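Local coordinates for copper homeostasis protein cutF (Escherichia coli, PDB 2Z4I) that is an outer-membrane lipoprotein that takes part in copper homeostasis, activates the Cpx pathway and is needed for efficient adhesion of stationary-phase cells to hydrophobic surfaces, at residues A[152-157]-A[197-202]. The protein carries 1 engineered substitution. Numbering follows the deposited sequence.
Sequences MVANNA and LAPDTA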
loop_
_atom_site.group_PDB
_atom_site.type_symbol
_atom_site.label_atom_id
_atom_site.label_comp_id
_atom_site.label_asym_id
_atom_site.label_seq_id
_atom_site.Cartn_x
_atom_site.Cartn_y
_atom_site.Cartn_z
HETATM N N MSE A 152 -24.258 -12.494 8.322
HETATM C CA MSE A 152 -25.554 -12.074 7.805
HETATM C C MSE A 152 -25.355 -11.414 6.441
HETATM O O MSE A 152 -24.350 -10.737 6.208
HETATM C CB MSE A 152 -26.201 -11.075 8.742
HETATM C CG MSE A 152 -26.809 -11.675 9.978
HETATM SE SE MSE A 152 -27.253 -10.240 11.181
HETATM C CE MSE A 152 -25.689 -10.383 12.309
ATOM N N VAL A 153 -26.309 -11.600 5.543
ATOM C CA VAL A 153 -26.193 -11.026 4.216
ATOM C C VAL A 153 -27.236 -9.934 4.041
ATOM O O VAL A 153 -28.427 -10.172 4.200
ATOM C CB VAL A 153 -26.364 -12.127 3.139
ATOM C CG1 VAL A 153 -26.144 -11.559 1.761
ATOM C CG2 VAL A 153 -25.385 -13.246 3.404
ATOM N N ALA A 154 -26.781 -8.726 3.730
ATOM C CA ALA A 154 -27.688 -7.601 3.541
ATOM C C ALA A 154 -28.834 -8.027 2.634
ATOM O O ALA A 154 -28.605 -8.641 1.590
ATOM C CB ALA A 154 -26.944 -6.417 2.922
ATOM N N ASN A 155 -30.065 -7.713 3.035
ATOM C CA ASN A 155 -31.220 -8.073 2.228
ATOM C C ASN A 155 -31.059 -7.575 0.822
ATOM O O ASN A 155 -30.618 -6.453 0.611
ATOM C CB ASN A 155 -32.499 -7.482 2.804
ATOM C CG ASN A 155 -33.000 -8.256 3.972
ATOM O OD1 ASN A 155 -32.328 -8.352 4.998
ATOM N ND2 ASN A 155 -34.180 -8.838 3.827
ATOM N N ASN A 156 -31.416 -8.425 -0.133
ATOM C CA ASN A 156 -31.351 -8.088 -1.545
ATOM C C ASN A 156 -32.389 -8.930 -2.271
ATOM O O ASN A 156 -32.210 -10.128 -2.480
ATOM C CB ASN A 156 -29.969 -8.376 -2.101
ATOM C CG ASN A 156 -29.848 -7.982 -3.539
ATOM O OD1 ASN A 156 -30.354 -8.663 -4.424
ATOM N ND2 ASN A 156 -29.196 -6.862 -3.786
ATOM N N ALA A 157 -33.489 -8.283 -2.636
ATOM C CA ALA A 157 -34.604 -8.929 -3.309
ATOM C C ALA A 157 -34.207 -9.999 -4.306
ATOM O O ALA A 157 -34.494 -11.181 -4.111
ATOM C CB ALA A 157 -35.443 -7.885 -4.000
ATOM N N LEU A 197 -22.572 -8.965 5.453
ATOM C CA LEU A 197 -22.067 -9.122 4.094
ATOM C C LEU A 197 -22.967 -8.452 3.081
ATOM O O LEU A 197 -24.146 -8.798 2.961
ATOM C CB LEU A 197 -21.938 -10.596 3.715
ATOM C CG LEU A 197 -21.274 -10.799 2.350
ATOM C CD1 LEU A 197 -19.811 -10.416 2.485
ATOM C CD2 LEU A 197 -21.379 -12.240 1.882
ATOM N N ALA A 198 -22.402 -7.502 2.343
ATOM C CA ALA A 198 -23.148 -6.778 1.322
ATOM C C ALA A 198 -22.709 -7.290 -0.043
ATOM O O ALA A 198 -21.528 -7.230 -0.387
ATOM C CB ALA A 198 -22.873 -5.283 1.437
ATOM N N PRO A 199 -23.648 -7.820 -0.838
ATOM C CA PRO A 199 -23.273 -8.327 -2.166
ATOM C C PRO A 199 -22.850 -7.219 -3.131
ATOM O O PRO A 199 -23.260 -6.078 -2.975
ATOM C CB PRO A 199 -24.538 -9.048 -2.623
ATOM C CG PRO A 199 -25.652 -8.272 -1.908
ATOM C CD PRO A 199 -25.063 -8.102 -0.530
ATOM N N ASP A 200 -22.015 -7.551 -4.113
ATOM C CA ASP A 200 -21.555 -6.581 -5.110
ATOM C C ASP A 200 -21.911 -7.048 -6.512
ATOM O O ASP A 200 -21.695 -6.317 -7.484
ATOM C CB ASP A 200 -20.044 -6.389 -5.070
ATOM C CG ASP A 200 -19.572 -5.580 -3.878
ATOM O OD1 ASP A 200 -19.247 -6.195 -2.834
ATOM O OD2 ASP A 200 -19.509 -4.330 -3.987
ATOM N N THR A 201 -22.431 -8.270 -6.621
ATOM C CA THR A 201 -22.819 -8.830 -7.918
ATOM C C THR A 201 -23.976 -9.809 -7.736
ATOM O O THR A 201 -24.243 -10.264 -6.619
ATOM C CB THR A 201 -21.667 -9.638 -8.579
ATOM O OG1 THR A 201 -21.590 -10.946 -7.983
ATOM C CG2 THR A 201 -20.342 -8.934 -8.403
ATOM N N ALA A 202 -24.659 -10.137 -8.831
ATOM C CA ALA A 202 -25.745 -11.105 -8.760
ATOM C C ALA A 202 -25.076 -12.391 -8.312
ATOM O O ALA A 202 -23.862 -12.554 -8.457
ATOM C CB ALA A 202 -26.365 -11.298 -10.115
#
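Val153 CG1 (chi1 -176°) and Leu197 CG (chi1 -174°) both lie opposite the backbone N, and both side chains turn into the barrel of the C-terminal OB domain; the valine's torsion brings CG1 beside Leu197 O and towards Pro199 CD, while its other branch, CG2, faces Leu197 CB. The contact is a single parallel bridge, Val153 with Leu197, where the end of strand 150-152 meets strand 194-199, the third and fifth strands of the OB-fold, and it closes the barrel. Leu197 joins the neighbouring segment through both backbone groups: its N donates to Met152 O (2.6 Å), and its O accepts from Ala154 N (2.7 Å). Between them Val153 CA lies 3.3 Å from Leu197 O in a CH...O contact, and Val153 CG1 passes alongside that oxygen at 3.6 Å. Inside, Val153 packs on Tyr133 and Phe142, Leu197 on Leu129 and Phe182. Beyond the bridge the two segments diverge; Ala154 CB sits over Ala198 CA (4.1 Å) and near Pro199 CD. Asn156 turns to the same proline while capping helix 157-167: OD1 takes the Leu159 N-H, and ND2 lies 4.3 Å from Pro199 CG.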